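Local coordinates for capsular polysaccharide biosynthesis protein (Burkholderia pseudomallei, PDB 4BQN), which binds coenzyme A and probably acts as an acetyltransferase in the biosynthesis of capsular polysaccharide, at residues L62-P67 / I178-T183; G89-S94 / L216-T221; T183-A188 / A204-E209; L19-N24 / Q229-L234. The protein carries 1 engineered substitution. One frame throughout, in Å; residues are numbered along the deposited sequence.

Interaction 1: residues L62-P67 / I178-T183; sequences LFLYQP and IDISVT
Pro67 meets Ile178, and Leu64 meets Ile180. Both contacts are apolar and none of the four residues is exposed. CG of Pro67 lies 4.1 Å from CG1 of Ile178, and CD1 of the same isoleucine is equally near. The two side chains cross at about a right angle. The chi1 of -64° sets CG1 beside the backbone N of Ile178, and the extended chi2 brings CD1 past the same ring corner, so CG1 and CD1 both bear on CG of Pro67. Further down, CD2 of Leu64, in one of its two conformers, comes to 4.2 Å from CD1 of Ile180, again with the two side chains crossing nearly at right angles.

Residues 62-65 form an inner strand of the four-stranded parallel sheet, with order 33-35, 6-11, 62-65, 91-94. Residues 178-183 belong to the loop that leads into helix 183-189, with Val182 as the N-cap residue. The loop thus lies against the C-terminal end of a parallel strand, where the ligand pocket opens, and Pro67 itself touches coenzyme A.

Polar links outside the two segments hold this loop. OD2 of Asp179 accepts from the backbone N of Ser94 and makes a salt bridge to Lys176. The hydroxyl of Tyr65 bonds to Asp173 and to Lys176. Gln96 ties both sides together, through its backbone O to NE2 of Gln66 and through its side chain to N of Val182.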
# COMPACT_ATOMS: atom_id res chain seq x y z
N LEU A 62 6.58 22.09 8.64
CA LEU A 62 6.77 21.00 7.70
C LEU A 62 5.47 20.26 7.45
O LEU A 62 4.78 19.90 8.41
CB LEU A 62 7.82 20.03 8.24
CG LEU A 62 8.02 18.69 7.50
CD1 LEU A 62 8.54 18.89 6.09
CD2 LEU A 62 8.93 17.76 8.30
N PHE A 63 5.15 20.03 6.18
CA PHE A 63 3.98 19.25 5.79
C PHE A 63 4.53 18.11 4.94
O PHE A 63 4.97 18.32 3.81
CB PHE A 63 3.01 20.13 4.98
CG PHE A 63 1.70 19.47 4.61
CD1 PHE A 63 0.88 18.88 5.56
CD2 PHE A 63 1.26 19.50 3.28
CE1 PHE A 63 -0.34 18.30 5.20
CE2 PHE A 63 0.05 18.93 2.92
CZ PHE A 63 -0.76 18.33 3.87
N LEU A 64 4.58 16.92 5.54
CA LEU A 64 4.93 15.71 4.79
C LEU A 64 3.63 15.12 4.31
O LEU A 64 2.71 14.92 5.09
CB LEU A 64 5.65 14.69 5.69
CG LEU A 64 7.10 14.96 6.08
CD1 LEU A 64 7.53 14.02 7.20
CD2 LEU A 64 8.03 14.82 4.88
N TYR A 65 3.54 14.85 3.01
CA TYR A 65 2.26 14.40 2.49
C TYR A 65 2.44 13.45 1.33
O TYR A 65 3.46 13.50 0.62
CB TYR A 65 1.40 15.62 2.05
CG TYR A 65 1.96 16.30 0.83
CD1 TYR A 65 2.98 17.26 0.94
CD2 TYR A 65 1.51 15.95 -0.44
CE1 TYR A 65 3.53 17.85 -0.20
CE2 TYR A 65 2.05 16.54 -1.58
CZ TYR A 65 3.06 17.47 -1.44
OH TYR A 65 3.58 18.04 -2.57
N GLN A 66 1.44 12.62 1.11
CA GLN A 66 1.41 11.80 -0.08
C GLN A 66 0.48 12.43 -1.10
O GLN A 66 -0.51 13.08 -0.72
CB GLN A 66 0.93 10.39 0.27
CG GLN A 66 1.87 9.70 1.25
CD GLN A 66 1.47 8.29 1.57
OE1 GLN A 66 0.35 8.03 2.00
NE2 GLN A 66 2.40 7.35 1.37
N PRO A 67 0.77 12.25 -2.40
CA PRO A 67 -0.14 12.79 -3.41
C PRO A 67 -1.58 12.26 -3.30
O PRO A 67 -1.78 11.05 -3.15
CB PRO A 67 0.50 12.31 -4.72
CG PRO A 67 1.97 12.25 -4.41
CD PRO A 67 1.97 11.66 -3.01
N ILE A 178 7.46 13.73 -7.10
CA ILE A 178 7.49 13.25 -5.72
C ILE A 178 8.88 13.50 -5.12
O ILE A 178 9.90 13.16 -5.72
CB ILE A 178 7.10 11.77 -5.60
CG1 ILE A 178 5.65 11.59 -6.05
CG2 ILE A 178 7.31 11.27 -4.18
CD1 ILE A 178 5.12 10.16 -5.96
N ASP A 179 8.94 14.14 -3.95
CA ASP A 179 10.22 14.46 -3.32
C ASP A 179 10.97 13.24 -2.78
O ASP A 179 12.20 13.17 -2.93
CB ASP A 179 10.06 15.49 -2.20
CG ASP A 179 9.62 16.85 -2.71
OD1 ASP A 179 10.31 17.41 -3.59
OD2 ASP A 179 8.58 17.36 -2.22
N ILE A 180 10.26 12.30 -2.16
CA ILE A 180 10.89 11.27 -1.34
C ILE A 180 10.32 9.91 -1.75
O ILE A 180 9.12 9.69 -1.62
CB ILE A 180 10.62 11.53 0.16
CG1 ILE A 180 11.22 12.87 0.60
CG2 ILE A 180 11.19 10.40 1.01
CD1 ILE A 180 10.50 13.50 1.78
N SER A 181 11.18 9.02 -2.26
CA SER A 181 10.76 7.70 -2.76
C SER A 181 11.76 6.60 -2.41
O SER A 181 12.92 6.87 -2.09
CB SER A 181 10.58 7.72 -4.27
OG SER A 181 9.58 8.63 -4.67
N VAL A 182 11.30 5.36 -2.50
CA VAL A 182 12.11 4.18 -2.20
C VAL A 182 12.00 3.11 -3.28
O VAL A 182 12.18 1.93 -3.02
CB VAL A 182 11.77 3.55 -0.82
CG1 VAL A 182 12.31 4.41 0.31
CG2 VAL A 182 10.27 3.34 -0.66
N THR A 183 11.76 3.53 -4.52
CA THR A 183 11.53 2.60 -5.63
C THR A 183 12.71 1.63 -5.85
O THR A 183 12.50 0.41 -5.98
CB THR A 183 11.23 3.35 -6.93
OG1 THR A 183 10.13 4.25 -6.70
CG2 THR A 183 10.85 2.37 -8.06

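Interaction 2: residues G89-S94 / L216-T221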
# COMPACT_ATOMS: atom_id res chain seq x y z
N GLY A 89 7.72 30.33 4.18
CA GLY A 89 8.84 29.72 4.88
C GLY A 89 8.57 28.30 5.33
O GLY A 89 9.50 27.62 5.78
N GLY A 90 7.32 27.84 5.25
CA GLY A 90 7.03 26.42 5.49
C GLY A 90 7.55 25.57 4.35
O GLY A 90 7.79 26.07 3.24
N ASN A 91 7.73 24.29 4.63
CA ASN A 91 8.26 23.32 3.67
C ASN A 91 7.26 22.17 3.49
O ASN A 91 6.90 21.52 4.47
CB ASN A 91 9.59 22.77 4.21
CG ASN A 91 10.34 21.92 3.20
OD1 ASN A 91 10.09 21.96 2.00
ND2 ASN A 91 11.30 21.14 3.71
N ALA A 92 6.82 21.93 2.25
CA ALA A 92 5.93 20.82 1.93
C ALA A 92 6.72 19.80 1.10
O ALA A 92 7.22 20.11 0.01
CB ALA A 92 4.71 21.31 1.17
N LEU A 93 6.87 18.59 1.64
CA LEU A 93 7.63 17.53 0.97
C LEU A 93 6.71 16.36 0.69
O LEU A 93 6.05 15.82 1.60
CB LEU A 93 8.80 17.06 1.83
CG LEU A 93 9.98 18.02 1.97
CD1 LEU A 93 10.94 17.50 3.03
CD2 LEU A 93 10.70 18.18 0.64
N SER A 94 6.64 15.99 -0.59
CA SER A 94 5.83 14.83 -0.95
C SER A 94 6.59 13.51 -0.77
O SER A 94 7.80 13.40 -1.04
CB SER A 94 5.28 14.96 -2.36
OG SER A 94 6.33 15.24 -3.28
N LEU A 216 16.67 12.23 5.58
CA LEU A 216 17.75 12.71 4.71
C LEU A 216 17.30 13.96 3.97
O LEU A 216 18.08 14.90 3.83
CB LEU A 216 18.19 11.63 3.71
CG LEU A 216 18.82 10.40 4.36
CD1 LEU A 216 18.99 9.27 3.36
CD2 LEU A 216 20.16 10.73 5.01
N ALA A 217 16.05 13.97 3.52
CA ALA A 217 15.50 15.13 2.79
C ALA A 217 15.46 16.37 3.67
O ALA A 217 15.58 17.49 3.18
CB ALA A 217 14.10 14.81 2.27
N LEU A 218 15.28 16.16 4.98
CA LEU A 218 15.28 17.25 5.95
C LEU A 218 16.68 17.73 6.37
O LEU A 218 16.80 18.73 7.08
CB LEU A 218 14.48 16.83 7.18
CG LEU A 218 12.99 16.63 6.94
CD1 LEU A 218 12.37 16.03 8.19
CD2 LEU A 218 12.31 17.95 6.58
N GLY A 219 17.72 17.03 5.92
CA GLY A 219 19.10 17.44 6.20
C GLY A 219 19.79 16.71 7.33
O GLY A 219 20.91 17.07 7.69
N TYR A 220 19.16 15.68 7.89
CA TYR A 220 19.84 14.83 8.86
C TYR A 220 20.89 13.97 8.15
O TYR A 220 20.75 13.69 6.97
CB TYR A 220 18.85 13.93 9.61
CG TYR A 220 17.90 14.71 10.50
CD1 TYR A 220 18.30 15.14 11.76
CD2 TYR A 220 16.61 15.03 10.07
CE1 TYR A 220 17.45 15.88 12.57
CE2 TYR A 220 15.75 15.76 10.88
CZ TYR A 220 16.18 16.18 12.12
OH TYR A 220 15.32 16.90 12.93
N THR A 221 21.92 13.56 8.89
CA THR A 221 22.96 12.64 8.42
C THR A 221 22.47 11.19 8.54
O THR A 221 21.54 10.92 9.30
CB THR A 221 24.24 12.76 9.29
OG1 THR A 221 23.97 12.31 10.62
CG2 THR A 221 24.75 14.19 9.32
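Leu93 and Leu218 touch by their methyl ends, where an outermost strand of the parallel sheet meets the end of a helix. Strand 91-94 is an edge strand of the four-stranded parallel sheet, and helix 204-217 runs out beside it. The helix terminates in a Schellman motif: Gly219 has a positive phi of 100°, and its N bonds to O of Leu216 at 3.0 Å.

The two leucines have nearly the same conformation. Each holds CG beside its own backbone N and anti to the carbonyl carbon, with chi1 of -72° in Leu93 and -67° in Leu218. In both, chi2 extends CD1, yet they touch through different methyls. In Leu93 the side chain leaves the strand toward the helix end, and the extended CD1 makes the contact. In Leu218 the CB starts out along the interface, and the other branch, CD2, turns in to meet Leu93. CD1 of Leu93 reaches CD2 of Leu218 at 3.8 Å. The same CD1 also lies 4.2 Å from CB of Ala217, so one methyl serves two neighbours on the last turn.

Leu64 of the adjacent strand touches Leu93, while Leu62 of that strand and Phe29 of helix 27-32 touch Leu218. The contact lies at the surface, away from the coenzyme site. At its margin ND2 of Asn91, in one of two conformers, is 4.4 Å from CD2 of Leu218.

Interaction 3: residues T183-A188 / A204-E209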
# COMPACT_ATOMS: atom_id res chain seq x y z
N THR A 183 11.76 3.53 -4.52
CA THR A 183 11.53 2.60 -5.63
C THR A 183 12.71 1.63 -5.85
O THR A 183 12.50 0.41 -5.98
CB THR A 183 11.23 3.35 -6.93
OG1 THR A 183 10.13 4.25 -6.70
CG2 THR A 183 10.85 2.37 -8.06
N ASP A 184 13.94 2.15 -5.90
CA ASP A 184 15.11 1.30 -6.15
C ASP A 184 15.31 0.32 -5.01
O ASP A 184 15.65 -0.84 -5.24
CB ASP A 184 16.37 2.16 -6.36
CG ASP A 184 16.26 3.11 -7.54
OD1 ASP A 184 15.65 2.73 -8.57
OD2 ASP A 184 16.79 4.24 -7.45
N PHE A 185 15.08 0.78 -3.79
CA PHE A 185 15.16 -0.07 -2.62
C PHE A 185 14.17 -1.23 -2.70
O PHE A 185 14.51 -2.37 -2.45
CB PHE A 185 14.91 0.76 -1.35
CG PHE A 185 14.95 -0.05 -0.09
CD1 PHE A 185 16.16 -0.39 0.49
CD2 PHE A 185 13.76 -0.53 0.48
CE1 PHE A 185 16.20 -1.15 1.65
CE2 PHE A 185 13.79 -1.30 1.63
CZ PHE A 185 15.02 -1.62 2.21
N ILE A 186 12.92 -0.92 -3.06
CA ILE A 186 11.91 -1.98 -3.14
C ILE A 186 12.32 -3.07 -4.15
O ILE A 186 12.34 -4.25 -3.82
CB ILE A 186 10.51 -1.44 -3.45
CG1 ILE A 186 10.01 -0.55 -2.29
CG2 ILE A 186 9.54 -2.59 -3.70
CD1 ILE A 186 8.79 0.29 -2.62
N LEU A 187 12.66 -2.66 -5.37
CA LEU A 187 12.98 -3.65 -6.38
C LEU A 187 14.18 -4.49 -5.95
O LEU A 187 14.19 -5.70 -6.14
CB LEU A 187 13.23 -3.00 -7.73
CG LEU A 187 13.60 -3.96 -8.87
CD1 LEU A 187 12.47 -4.94 -9.19
CD2 LEU A 187 14.06 -3.20 -10.12
N ALA A 188 15.20 -3.83 -5.40
CA ALA A 188 16.44 -4.51 -5.08
C ALA A 188 16.30 -5.46 -3.90
O ALA A 188 17.03 -6.44 -3.81
CB ALA A 188 17.56 -3.51 -4.82
N ALA A 204 7.41 -3.14 8.64
CA ALA A 204 8.33 -2.31 9.42
C ALA A 204 9.60 -1.92 8.68
O ALA A 204 10.03 -0.77 8.75
CB ALA A 204 8.71 -3.02 10.71
N ALA A 205 10.22 -2.89 8.02
CA ALA A 205 11.50 -2.62 7.34
C ALA A 205 11.33 -1.52 6.30
O ALA A 205 12.16 -0.62 6.17
CB ALA A 205 12.03 -3.89 6.70
N LEU A 206 10.24 -1.59 5.53
CA LEU A 206 9.99 -0.57 4.52
C LEU A 206 9.59 0.78 5.13
O LEU A 206 10.02 1.83 4.64
CB LEU A 206 8.98 -1.05 3.47
CG LEU A 206 8.81 -0.09 2.28
CD1 LEU A 206 10.14 0.20 1.59
CD2 LEU A 206 7.79 -0.65 1.31
N MET A 207 8.79 0.76 6.20
CA MET A 207 8.45 1.99 6.89
C MET A 207 9.70 2.67 7.45
O MET A 207 9.81 3.90 7.39
CB MET A 207 7.44 1.74 8.02
CG MET A 207 6.03 1.39 7.52
SD MET A 207 5.30 2.54 6.34
CE MET A 207 5.42 4.08 7.25
N ARG A 208 10.63 1.90 8.01
CA ARG A 208 11.90 2.48 8.48
C ARG A 208 12.64 3.11 7.31
O ARG A 208 13.20 4.21 7.44
CB ARG A 208 12.77 1.45 9.16
CG ARG A 208 12.23 0.99 10.51
CD ARG A 208 13.28 0.21 11.26
NE ARG A 208 13.70 -1.02 10.59
CZ ARG A 208 13.16 -2.22 10.79
NH1 ARG A 208 12.11 -2.38 11.60
NH2 ARG A 208 13.65 -3.28 10.15
N GLU A 209 12.67 2.42 6.18
CA GLU A 209 13.43 2.93 5.04
C GLU A 209 12.88 4.26 4.54
O GLU A 209 13.64 5.22 4.32
CB GLU A 209 13.50 1.91 3.89
CG GLU A 209 14.65 2.19 2.94
CD GLU A 209 16.02 2.01 3.59
OE1 GLU A 209 16.17 1.14 4.48
OE2 GLU A 209 16.95 2.76 3.23
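The Phe185 ring carries Glu209 over one face. CG of Glu209 sits 3.6 Å from the ring centroid and only 3° off the ring normal, a CH-pi contact almost exactly above the centre. The carboxylate lies over the rim, nearly parallel to the ring. OE1 of Glu209 is 3.6 Å from CE1 of Phe185. CD1 of Leu206 approaches the ring obliquely, 3.9 Å from CD2 of Phe185.

Torsions explain this stack. The side chain of Phe185 sets off toward the other helix, and CG anti to the backbone N (chi1 179°) puts the ring beside Glu209. Glu209 also starts out in this way but bends at chi2, which turns its acid group out toward the CE1 side of the ring.

Leu206 fills the angle between Phe185 and Ile186. Its CD1 lies 4.0 Å from CG1 of Ile186, while its CD2 comes 4.2 Å from CD1 of the same residue. The isoleucine and leucine side chains cross at about a right angle.

The two segments form an antiparallel helix pair, with 154° between their directions and an axis separation of 11.3 Å. That is a wide spacing, bridged here by a phenyl ring and long side chains. Val182 and Phe196 also touch Leu206, and Trp100 touches Ile186.

Polar and apolar roles are divided along the glutamate. Its aliphatic part meets the pi face, while the carboxylate, probably charged, sits at the rim, where OE2 forms a salt bridge to Arg213 one turn further along the helix.

Interaction 4: residues L19-N24 / Q229-L234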
# COMPACT_ATOMS: atom_id res chain seq x y z
N LEU A 19 3.90 6.61 9.09
CA LEU A 19 5.16 7.33 8.91
C LEU A 19 5.42 8.29 10.08
O LEU A 19 6.55 8.35 10.56
CB LEU A 19 5.11 8.08 7.57
CG LEU A 19 6.32 8.96 7.26
CD1 LEU A 19 7.63 8.18 7.29
CD2 LEU A 19 6.11 9.59 5.89
N ALA A 20 4.41 9.02 10.53
CA ALA A 20 4.57 9.90 11.69
C ALA A 20 5.00 9.10 12.93
O ALA A 20 5.87 9.54 13.68
CB ALA A 20 3.28 10.65 11.96
N LYS A 21 4.38 7.94 13.14
CA LYS A 21 4.72 7.09 14.28
C LYS A 21 6.20 6.67 14.19
O LYS A 21 6.93 6.70 15.19
CB LYS A 21 3.80 5.87 14.32
CG LYS A 21 3.87 5.04 15.59
CD LYS A 21 3.12 5.68 16.76
CE LYS A 21 1.62 5.45 16.67
NZ LYS A 21 0.92 6.11 17.81
N MET A 22 6.63 6.29 12.99
CA MET A 22 8.00 5.85 12.81
C MET A 22 8.98 7.00 13.05
O MET A 22 9.94 6.84 13.79
CB MET A 22 8.17 5.24 11.41
CG MET A 22 9.50 4.54 11.19
SD MET A 22 9.76 3.16 12.31
CE MET A 22 8.74 1.89 11.57
N LEU A 23 8.72 8.16 12.43
CA LEU A 23 9.59 9.33 12.63
C LEU A 23 9.70 9.74 14.09
O LEU A 23 10.81 10.01 14.58
CB LEU A 23 9.12 10.51 11.78
CG LEU A 23 9.40 10.36 10.28
CD1 LEU A 23 8.57 11.39 9.52
CD2 LEU A 23 10.89 10.50 9.96
N ASN A 24 8.57 9.74 14.80
CA ASN A 24 8.56 10.12 16.21
C ASN A 24 9.39 9.18 17.08
O ASN A 24 9.81 9.56 18.16
CB ASN A 24 7.12 10.16 16.73
CG ASN A 24 6.36 11.39 16.26
OD1 ASN A 24 6.93 12.31 15.66
ND2 ASN A 24 5.07 11.41 16.55
N GLN A 229 12.75 -0.53 16.58
CA GLN A 229 12.68 -1.75 15.76
C GLN A 229 11.43 -2.59 16.02
O GLN A 229 11.14 -3.51 15.25
CB GLN A 229 13.93 -2.62 15.98
CG GLN A 229 15.25 -1.92 15.69
CD GLN A 229 15.37 -1.50 14.24
OE1 GLN A 229 15.30 -2.33 13.33
NE2 GLN A 229 15.56 -0.20 14.02
N ASN A 230 10.72 -2.30 17.10
CA ASN A 230 9.50 -3.05 17.41
C ASN A 230 8.24 -2.51 16.75
O ASN A 230 7.21 -3.18 16.73
CB ASN A 230 9.29 -3.14 18.92
CG ASN A 230 10.42 -3.85 19.63
OD1 ASN A 230 10.85 -4.93 19.22
ND2 ASN A 230 10.93 -3.24 20.70
N LEU A 231 8.32 -1.31 16.18
CA LEU A 231 7.16 -0.70 15.56
C LEU A 231 6.87 -1.36 14.22
O LEU A 231 7.76 -1.51 13.39
CB LEU A 231 7.40 0.79 15.35
CG LEU A 231 7.34 1.74 16.54
CD1 LEU A 231 7.47 3.15 15.99
CD2 LEU A 231 6.05 1.58 17.33
N ASP A 232 5.62 -1.76 14.01
CA ASP A 232 5.21 -2.39 12.75
C ASP A 232 3.76 -1.94 12.52
O ASP A 232 2.81 -2.71 12.74
CB ASP A 232 5.34 -3.91 12.88
CG ASP A 232 5.33 -4.63 11.55
OD1 ASP A 232 5.31 -4.00 10.48
OD2 ASP A 232 5.35 -5.88 11.58
N PRO A 233 3.59 -0.66 12.13
CA PRO A 233 2.26 -0.04 12.28
C PRO A 233 1.17 -0.55 11.34
O PRO A 233 0.00 -0.37 11.65
CB PRO A 233 2.52 1.45 12.02
CG PRO A 233 3.98 1.64 12.09
CD PRO A 233 4.63 0.33 11.78
N LEU A 234 1.55 -1.18 10.23
CA LEU A 234 0.57 -1.62 9.23
C LEU A 234 0.51 -3.14 9.14
O LEU A 234 0.45 -3.70 8.04
CB LEU A 234 0.87 -0.97 7.88
CG LEU A 234 0.78 0.55 7.90
CD1 LEU A 234 1.24 1.10 6.57
CD2 LEU A 234 -0.63 1.04 8.20
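Leu231 and Pro233 pack on one side of helix 15-24 through Met22 and Lys21. The helix follows the first strand, 6-11, of the parallel sheet, and residues 229-234 are a loop lying across its outer side.

The more enclosed part is at Met22. In one of two conformers, bends at chi2 and chi3 turn its CE to the loop, where it comes 4.0 Å from O of Leu231 and 4.2 Å from CB of the same residue. The Met22 and Leu231 side chains slide past each other in opposite directions. CE also stands 4.4 Å from CD of Pro233. Behind Met22 lie Met207 and Ala211 of helix 204-217, and Phe227, so the thioether chain is buried.

The solvent side is at Lys21. Only the root of this side chain takes part: in one of two conformers, CG lies 4.1 Å from CD1 of Leu231. With chi1 of -169° the chain starts toward the loop, but it bends at chi2 and chi3 and the amine end leads away. Leu231 therefore has a buried methionine near its CB and an exposed lysine near its tip. Its closest approach is to the backbone, with CD1 3.7 Å from O of Lys21.

Interactions 1 and 2 meet on neighbouring strands, 62-65 and 91-94. N of Phe63 lies 2.9 Å from O of Asn91, a probable hydrogen bond. Interaction 1 runs directly into interaction 3 through the shared Thr183, and CG2 of Val182 packs 3.9 Å from CD1 of Leu206. Helix 204-217 serves both interactions 2 and 3, whose centres are 19 Å apart. Interaction 4 joins interaction 3 where CB of Ala204 lies 3.2 Å from O of Leu231. Interaction 1 is nearest the coenzyme, about 5 Å from the side chain of Pro67; the side chains of Ile186 and Pro233 are about 9 and 10 Å from the coenzyme.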